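PDB 4XJU: sialidase B from Streptococcus pneumoniae serotype 4, which catalyses the hydrolysis of alpha-(2->3)-, alpha-(2->6)- and alpha-(2->8)-linked terminal sialic acids in oligosaccharides, glycoproteins and glycolipids. Local coordinates for residues 222-227 / 235-240; 469-474 / 501-506; 552-557 / 613-618. The protein carries 1 engineered substitution. All blocks are in the same frame, centred on the assembly; numbering follows the deposited sequence.

Contact 1: residues 222-227 / 235-240. With 19D ((1R,2R,3R,4R,5R,7R)-2-(acetylamino)-7-[(1R)-1,2-dihydroxyethyl]-4-fluoro-3-hydroxy-6,8-dioxabicyclo[3.2.1]octane-5-carboxylic acid), chain G.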
# COMPACT_ATOMS: atom_id res chain seq x y z
N SER A 222 3.16 -10.55 0.35
CA SER A 222 3.42 -9.86 1.61
C SER A 222 3.07 -8.37 1.47
O SER A 222 2.84 -7.87 0.36
CB SER A 222 4.86 -10.05 2.09
OG SER A 222 5.81 -9.53 1.18
N ILE A 223 2.99 -7.69 2.60
CA ILE A 223 2.55 -6.30 2.62
C ILE A 223 2.90 -5.64 3.95
O ILE A 223 3.07 -6.32 4.98
CB ILE A 223 1.03 -6.23 2.39
CG1 ILE A 223 0.61 -4.84 1.90
CG2 ILE A 223 0.28 -6.64 3.67
CD1 ILE A 223 -0.48 -4.86 0.88
N ASP A 224 3.02 -4.32 3.94
CA ASP A 224 3.07 -3.55 5.17
C ASP A 224 1.64 -3.43 5.67
O ASP A 224 0.80 -2.82 5.00
CB ASP A 224 3.55 -2.12 4.91
CG ASP A 224 5.06 -1.99 4.78
OD1 ASP A 224 5.77 -2.95 4.39
OD2 ASP A 224 5.53 -0.86 5.04
N ALA A 225 1.35 -3.99 6.84
CA ALA A 225 0.10 -3.67 7.52
C ALA A 225 0.34 -2.41 8.37
O ALA A 225 1.00 -2.47 9.41
CB ALA A 225 -0.37 -4.84 8.39
N ARG A 226 -0.15 -1.25 7.89
CA ARG A 226 0.16 0.04 8.51
C ARG A 226 -0.98 0.52 9.40
O ARG A 226 -2.09 0.77 8.92
CB ARG A 226 0.52 1.08 7.44
CG ARG A 226 1.76 0.70 6.61
CD ARG A 226 2.39 1.89 5.89
NE ARG A 226 3.65 1.51 5.23
CZ ARG A 226 4.42 2.34 4.54
NH1 ARG A 226 4.10 3.61 4.40
NH2 ARG A 226 5.54 1.88 3.98
N TYR A 227 -0.70 0.66 10.68
CA TYR A 227 -1.76 0.92 11.64
C TYR A 227 -2.02 2.40 11.81
O TYR A 227 -3.18 2.82 11.92
CB TYR A 227 -1.45 0.24 13.00
CG TYR A 227 -1.45 -1.26 12.87
CD1 TYR A 227 -0.33 -1.93 12.40
CD2 TYR A 227 -2.60 -2.00 13.14
CE1 TYR A 227 -0.33 -3.31 12.22
CE2 TYR A 227 -2.61 -3.38 12.98
CZ TYR A 227 -1.47 -4.02 12.51
OH TYR A 227 -1.47 -5.38 12.32
N SER A 235 6.19 4.52 12.99
CA SER A 235 4.76 4.24 13.10
C SER A 235 4.61 2.92 13.81
O SER A 235 5.56 2.41 14.39
CB SER A 235 4.12 4.16 11.72
OG SER A 235 2.70 4.13 11.81
N LYS A 236 3.42 2.35 13.75
CA LYS A 236 3.29 0.91 13.98
C LYS A 236 2.96 0.25 12.66
O LYS A 236 1.97 0.59 12.01
CB LYS A 236 2.22 0.57 15.01
CG LYS A 236 1.99 -0.94 15.08
CD LYS A 236 0.96 -1.35 16.14
CE LYS A 236 0.77 -2.86 16.13
NZ LYS A 236 1.99 -3.62 16.54
N ILE A 237 3.82 -0.67 12.24
CA ILE A 237 3.62 -1.43 11.01
C ILE A 237 4.09 -2.85 11.27
O ILE A 237 5.15 -3.06 11.88
CB ILE A 237 4.44 -0.83 9.82
CG1 ILE A 237 4.12 0.67 9.63
CG2 ILE A 237 4.15 -1.59 8.52
CD1 ILE A 237 5.05 1.35 8.61
N ASN A 238 3.29 -3.81 10.84
CA ASN A 238 3.68 -5.22 10.86
C ASN A 238 3.79 -5.69 9.41
O ASN A 238 3.28 -5.05 8.50
CB ASN A 238 2.62 -6.08 11.59
CG ASN A 238 2.55 -5.81 13.08
OD1 ASN A 238 3.56 -5.51 13.72
ND2 ASN A 238 1.36 -5.95 13.65
N ILE A 239 4.46 -6.82 9.20
CA ILE A 239 4.45 -7.44 7.88
C ILE A 239 3.47 -8.60 7.88
O ILE A 239 3.56 -9.50 8.72
CB ILE A 239 5.84 -7.97 7.48
CG1 ILE A 239 6.92 -6.89 7.60
CG2 ILE A 239 5.79 -8.55 6.06
CD1 ILE A 239 6.67 -5.61 6.75
N ALA A 240 2.52 -8.58 6.94
CA ALA A 240 1.52 -9.65 6.83
C ALA A 240 1.67 -10.40 5.51
O ALA A 240 2.20 -9.86 4.54
CB ALA A 240 0.11 -9.09 6.94
C1 19D G . 7.62 6.23 -0.76
O1A 19D G . 8.39 6.79 -1.60
O1B 19D G . 6.39 6.19 -0.87
C2 19D G . 8.29 5.59 0.43
C3 19D G . 7.57 4.34 1.00
C4 19D G . 8.61 3.31 1.59
O4 19D G . 7.92 2.44 2.49
C5 19D G . 9.78 4.12 2.38
N5 19D G . 10.74 3.18 2.94
C6 19D G . 10.29 5.25 1.46
O6 19D G . 9.66 5.24 0.18
C7 19D G . 9.71 6.56 1.97
O7 19D G . 8.36 6.61 1.43
C8 19D G . 10.52 7.85 1.70
O8 19D G . 10.79 8.11 0.32
C9 19D G . 11.85 7.82 2.45
O9 19D G . 12.81 7.00 1.79
C10 19D G . 11.35 3.48 4.09
O10 19D G . 11.13 4.53 4.69
C11 19D G . 12.30 2.45 4.59
F1 19D G . 6.76 4.66 1.66
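The Y227 ring has the side chain of K236 laid over one face, with CE of K236 4.1 Å from the centroid of the Y227 ring in a CH-pi contact, while K236 O and N238 N lie at the ring edge, near its plane. The guanidinium of R226 meets its partners at its edge instead: D224 and the hydroxyl O4 of the bound 19D. All belong to an antiparallel beta hairpin of strands 219-226 and 237-244, the central pair of a four-stranded blade in the sialidase beta-propeller. K236 reaches the ring because CG stands anti to the backbone N (chi1 172°) and the chain stays extended until its last torsion; the ammonium then goes on to a salt bridge with E265. Beside it, N238 ND2 donates to Y227 OH (3.2 Å), the amide and ring planes standing 70° apart. Both groups have a further partner, E265 for ND2 and the carbonyl of T201 for the phenol.

D224, R226, I237 and I239 share the other face of the sheet from A225 and N238; there R226 reaches the bound 19D, while I239 packs on strands 286-294 and 301-308. R226 grips D224 side-on, NE and NH2 both bonding to OD2 at 3.0 and 2.9 Å; NE takes the anti lone pair, whereas NH2 comes from above the carboxylate plane. This double grip, with NH1 bonded to the carbonyl of T230, helps fix the rotation of the guanidinium, whose NH2 also donates to 19D O4 (2.9 Å). R207 and D232, by similarity a substrate-binding residue and the proton acceptor, lie close by. I237 runs alongside R226, its CD1 3.7 Å from R226 NE. The strands themselves pair through backbone bonds such as A225 N to N238 O, 2.8 Å.

Contact 2: residues 469-474 / 501-506. With 19D ((1R,2R,3R,4R,5R,7R)-2-(acetylamino)-7-[(1R)-1,2-dihydroxyethyl]-4-fluoro-3-hydroxy-6,8-dioxabicyclo[3.2.1]octane-5-carboxylic acid), chain G.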
# COMPACT_ATOMS: atom_id res chain seq x y z
N ALA A 469 18.20 -7.28 -3.40
CA ALA A 469 18.73 -5.93 -3.63
C ALA A 469 18.38 -5.04 -2.44
O ALA A 469 17.30 -5.15 -1.85
CB ALA A 469 18.15 -5.35 -4.93
N THR A 470 19.32 -4.18 -2.05
CA THR A 470 19.05 -3.14 -1.06
C THR A 470 19.68 -1.87 -1.60
O THR A 470 20.46 -1.92 -2.55
CB THR A 470 19.63 -3.47 0.33
OG1 THR A 470 21.06 -3.36 0.31
CG2 THR A 470 19.20 -4.89 0.80
N TYR A 471 19.37 -0.73 -0.99
CA TYR A 471 19.99 0.52 -1.44
C TYR A 471 20.47 1.37 -0.27
O TYR A 471 19.96 1.28 0.84
CB TYR A 471 19.02 1.33 -2.32
CG TYR A 471 17.79 1.82 -1.59
CD1 TYR A 471 16.64 1.04 -1.54
CD2 TYR A 471 17.77 3.06 -0.96
CE1 TYR A 471 15.50 1.48 -0.88
CE2 TYR A 471 16.64 3.52 -0.29
CZ TYR A 471 15.51 2.72 -0.25
OH TYR A 471 14.38 3.16 0.42
N THR A 472 21.46 2.22 -0.54
CA THR A 472 21.87 3.21 0.44
C THR A 472 22.39 4.40 -0.35
O THR A 472 22.34 4.38 -1.59
CB THR A 472 22.91 2.64 1.44
OG1 THR A 472 23.18 3.60 2.47
CG2 THR A 472 24.20 2.28 0.73
N SER A 473 22.87 5.44 0.32
CA SER A 473 23.39 6.59 -0.41
C SER A 473 24.51 6.17 -1.36
O SER A 473 25.48 5.54 -0.94
CB SER A 473 23.89 7.68 0.54
OG SER A 473 24.30 8.81 -0.19
N GLY A 474 24.33 6.48 -2.64
CA GLY A 474 25.38 6.28 -3.63
C GLY A 474 25.59 4.89 -4.19
O GLY A 474 26.48 4.69 -5.03
N THR A 501 16.06 7.07 -3.35
CA THR A 501 15.32 5.91 -2.90
C THR A 501 15.41 4.90 -4.04
O THR A 501 14.48 4.77 -4.83
CB THR A 501 13.86 6.28 -2.60
OG1 THR A 501 13.85 7.35 -1.64
CG2 THR A 501 13.09 5.10 -2.02
N ALA A 502 16.55 4.22 -4.13
CA ALA A 502 16.87 3.43 -5.31
C ALA A 502 16.30 2.03 -5.21
O ALA A 502 17.04 1.03 -5.21
CB ALA A 502 18.37 3.40 -5.56
N GLU A 503 14.97 1.95 -5.12
CA GLU A 503 14.28 0.67 -5.04
C GLU A 503 14.49 -0.10 -6.34
O GLU A 503 14.17 0.39 -7.44
CB GLU A 503 12.80 0.88 -4.72
CG GLU A 503 12.57 1.50 -3.33
CD GLU A 503 11.25 2.23 -3.21
OE1 GLU A 503 10.73 2.37 -2.07
OE2 GLU A 503 10.71 2.67 -4.26
N ALA A 504 15.04 -1.30 -6.20
CA ALA A 504 15.53 -2.06 -7.35
C ALA A 504 14.87 -3.43 -7.38
O ALA A 504 14.70 -4.07 -6.34
CB ALA A 504 17.05 -2.21 -7.25
N GLN A 505 14.50 -3.88 -8.58
CA GLN A 505 14.02 -5.26 -8.75
C GLN A 505 14.76 -5.92 -9.91
O GLN A 505 15.11 -5.25 -10.89
CB GLN A 505 12.50 -5.28 -8.99
CG GLN A 505 11.69 -4.97 -7.72
CD GLN A 505 11.71 -6.11 -6.72
OE1 GLN A 505 10.84 -6.98 -6.75
NE2 GLN A 505 12.72 -6.11 -5.84
N MET A 506 14.97 -7.22 -9.80
CA MET A 506 15.82 -7.96 -10.73
C MET A 506 15.07 -8.98 -11.57
O MET A 506 14.08 -9.57 -11.13
CB MET A 506 16.90 -8.69 -9.93
CG MET A 506 17.67 -7.80 -9.00
SD MET A 506 18.71 -8.73 -7.86
CE MET A 506 17.52 -9.13 -6.59
C1 19D G . 7.62 6.23 -0.76
O1A 19D G . 8.39 6.79 -1.60
O1B 19D G . 6.39 6.19 -0.87
C2 19D G . 8.29 5.59 0.43
C3 19D G . 7.57 4.34 1.00
C4 19D G . 8.61 3.31 1.59
O4 19D G . 7.92 2.44 2.49
C5 19D G . 9.78 4.12 2.38
N5 19D G . 10.74 3.18 2.94
C6 19D G . 10.29 5.25 1.46
O6 19D G . 9.66 5.24 0.18
C7 19D G . 9.71 6.56 1.97
O7 19D G . 8.36 6.61 1.43
C8 19D G . 10.52 7.85 1.70
O8 19D G . 10.79 8.11 0.32
C9 19D G . 11.85 7.82 2.45
O9 19D G . 12.81 7.00 1.79
C10 19D G . 11.35 3.48 4.09
O10 19D G . 11.13 4.53 4.69
C11 19D G . 12.30 2.45 4.59
F1 19D G . 6.76 4.66 1.66
O HOH W 1 12.26 1.75 0.03
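The turn that presents E503, a predicted active-site residue, packs here against the end of strand 466-472, with the Y471 ring as the main contact surface. One face of that ring lies under the backbone of the turn: T501 C and A502 N are above it, both offset toward the rim, with A502 N 3.6 Å from Y471 CD2. The ring gets there because CG of Y471 sits between the backbone N and the carbonyl carbon (chi1 65°). T501 and E503 then run alongside it, T501 CG2 3.4 Å from Y471 OH and E503 CG 3.8 Å from Y471 CE1. A502 is the centre of an inverse gamma turn, and beyond it the chain enters strand 504-510, the first strand of a propeller blade, whereas strand 466-472 belongs to a neighbouring sheet. The join between the two sheets is apolar: A469 CB meets A504 CB at 4.1 Å, and M506 CE approaches A469 CB at 4.2 Å.

Polar contact is indirect. A water in the plane of the Y471 ring lies 2.6 Å from Y471 OH and 2.7 Å from E503 OE1, linking the phenol to the carboxylate, whose plane stands 84° from the ring. OE1 probably also hydrogen-bonds to Y615 OH, and OE2 forms a salt bridge with R519, a substrate-binding residue by similarity.

Contact 3: residues 552-557 / 613-618. With 19D ((1R,2R,3R,4R,5R,7R)-2-(acetylamino)-7-[(1R)-1,2-dihydroxyethyl]-4-fluoro-3-hydroxy-6,8-dioxabicyclo[3.2.1]octane-5-carboxylic acid), chain G.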
# COMPACT_ATOMS: atom_id res chain seq x y z
N GLY A 552 10.31 9.64 -8.01
CA GLY A 552 10.26 8.28 -8.51
C GLY A 552 9.34 7.37 -7.73
O GLY A 552 8.79 7.76 -6.69
N THR A 553 9.15 6.15 -8.25
CA THR A 553 8.26 5.18 -7.63
C THR A 553 8.89 3.81 -7.82
O THR A 553 9.57 3.56 -8.81
CB THR A 553 6.84 5.20 -8.26
OG1 THR A 553 6.31 6.54 -8.24
CG2 THR A 553 5.88 4.28 -7.50
N GLN A 554 8.68 2.92 -6.85
CA GLN A 554 9.06 1.52 -7.02
C GLN A 554 8.58 0.96 -8.37
O GLN A 554 7.47 1.26 -8.82
CB GLN A 554 8.43 0.68 -5.89
CG GLN A 554 8.93 -0.76 -5.86
CD GLN A 554 7.81 -1.76 -5.59
OE1 GLN A 554 6.62 -1.42 -5.66
NE2 GLN A 554 8.18 -3.00 -5.28
N VAL A 555 9.43 0.16 -9.01
CA VAL A 555 9.08 -0.56 -10.24
C VAL A 555 9.19 -2.07 -10.01
O VAL A 555 10.16 -2.55 -9.43
CB VAL A 555 9.98 -0.11 -11.43
CG1 VAL A 555 11.44 -0.09 -11.01
CG2 VAL A 555 9.78 -1.00 -12.64
N SER A 556 8.18 -2.83 -10.42
CA SER A 556 8.27 -4.28 -10.29
C SER A 556 8.52 -4.87 -11.67
O SER A 556 8.19 -4.25 -12.69
CB SER A 556 7.04 -4.89 -9.60
OG SER A 556 5.83 -4.47 -10.19
N ALA A 557 9.15 -6.04 -11.71
CA ALA A 557 9.64 -6.59 -12.98
C ALA A 557 9.73 -8.11 -12.90
O ALA A 557 10.18 -8.65 -11.89
CB ALA A 557 11.01 -6.01 -13.29
N TYR A 613 -1.73 5.22 -9.32
CA TYR A 613 -1.02 3.95 -9.41
C TYR A 613 0.36 4.15 -8.83
O TYR A 613 1.14 4.95 -9.33
CB TYR A 613 -0.90 3.52 -10.88
CG TYR A 613 -0.42 2.09 -11.07
CD1 TYR A 613 0.95 1.79 -11.16
CD2 TYR A 613 -1.33 1.05 -11.20
CE1 TYR A 613 1.38 0.46 -11.36
CE2 TYR A 613 -0.91 -0.26 -11.38
CZ TYR A 613 0.43 -0.55 -11.47
OH TYR A 613 0.82 -1.87 -11.67
N ALA A 614 0.67 3.44 -7.74
CA ALA A 614 1.94 3.69 -7.07
C ALA A 614 2.81 2.44 -6.99
O ALA A 614 3.21 1.89 -8.02
CB ALA A 614 1.72 4.30 -5.69
N TYR A 615 3.12 1.98 -5.78
CA TYR A 615 3.92 0.76 -5.68
C TYR A 615 3.12 -0.42 -6.21
O TYR A 615 1.89 -0.42 -6.15
CB TYR A 615 4.35 0.48 -4.23
CG TYR A 615 5.50 1.32 -3.71
CD1 TYR A 615 5.56 2.69 -3.94
CD2 TYR A 615 6.50 0.75 -2.94
CE1 TYR A 615 6.62 3.46 -3.43
CE2 TYR A 615 7.54 1.51 -2.42
CZ TYR A 615 7.59 2.86 -2.66
OH TYR A 615 8.63 3.58 -2.14
N SER A 616 3.82 -1.43 -6.71
CA SER A 616 3.15 -2.57 -7.33
C SER A 616 3.96 -3.83 -7.20
O SER A 616 5.16 -3.78 -6.91
CB SER A 616 2.89 -2.29 -8.81
OG SER A 616 4.11 -2.09 -9.50
N ALA A 617 3.29 -4.96 -7.41
CA ALA A 617 3.91 -6.27 -7.41
C ALA A 617 3.34 -7.00 -8.61
O ALA A 617 2.15 -6.92 -8.87
CB ALA A 617 3.54 -7.01 -6.14
N ILE A 618 4.18 -7.72 -9.34
CA ILE A 618 3.67 -8.52 -10.43
C ILE A 618 4.27 -9.91 -10.37
O ILE A 618 5.41 -10.09 -9.93
CB ILE A 618 3.92 -7.90 -11.82
CG1 ILE A 618 5.37 -7.46 -11.97
CG2 ILE A 618 2.97 -6.72 -12.07
CD1 ILE A 618 5.67 -7.01 -13.38
C1 19D G . 7.62 6.23 -0.76
O1A 19D G . 8.39 6.79 -1.60
O1B 19D G . 6.39 6.19 -0.87
C2 19D G . 8.29 5.59 0.43
C3 19D G . 7.57 4.34 1.00
C4 19D G . 8.61 3.31 1.59
O4 19D G . 7.92 2.44 2.49
C5 19D G . 9.78 4.12 2.38
N5 19D G . 10.74 3.18 2.94
C6 19D G . 10.29 5.25 1.46
O6 19D G . 9.66 5.24 0.18
C7 19D G . 9.71 6.56 1.97
O7 19D G . 8.36 6.61 1.43
C8 19D G . 10.52 7.85 1.70
O8 19D G . 10.79 8.11 0.32
C9 19D G . 11.85 7.82 2.45
O9 19D G . 12.81 7.00 1.79
C10 19D G . 11.35 3.48 4.09
O10 19D G . 11.13 4.53 4.69
C11 19D G . 12.30 2.45 4.59
F1 19D G . 6.76 4.66 1.66
O HOH W 2 4.97 0.38 -9.44
O HOH W 3 6.51 -5.48 -5.25
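S616 OG has three polar partners: S556 OG lies 3.0 Å away in a hydrogen bond that either hydroxyl could donate, a water approaches S616 OG to 2.6 Å, and S573 OG is the third. The two serines start strands 556-560 and 616-620, the first strands of successive blades of the sialidase beta-propeller, and the touching parts 553-557 and 614-618 run in nearly the same direction, 9° apart. I618 extends the seam, with its CG1 3.5 Å from S556 OG. The water at S616 OG also lies within 2.7 Å of both Q554 O and A614 O, tying together the loops that precede the strands.

Q554 makes three kinds of contact here. Its CB sits over the centre of the Y615 ring, 3.6 Å from the centroid, in a CH-pi contact. The chain then bends at chi2 (-138°), which brings OE1 back to accept from S616 N at 3.0 Å. A second water accepts a hydrogen bond from Q554 NE2 and donates to S616 O; NE2 also reaches the carbonyl of P454, so the amide is fixed at both ends. T553 adds a methyl contact, CG2 to A614 C, while its OG1 bonds to R581. Y615, the nucleophile by similarity, places its OH 3.0 Å from O6 of the bound 19D.

All three contacts are buried, and each touches 19D. Contact 1 differs in kind: it lies within one blade, where regular backbone pairing holds two adjacent strands and charged side chains project into the site. Contacts 2 and 3 join separate sheets of the propeller through side chains and waters, contact 2 by mostly apolar packing and contact 3 by hydroxyl and amide bonds. These two touch directly, through the short, probable hydrogen bond between E503 and Y615 and through packing of Q505 on V555. Contact 1 touches neither, its nearest atoms being about 8 Å from contact 2 and about 7 Å from contact 3; the ligand spans the gap.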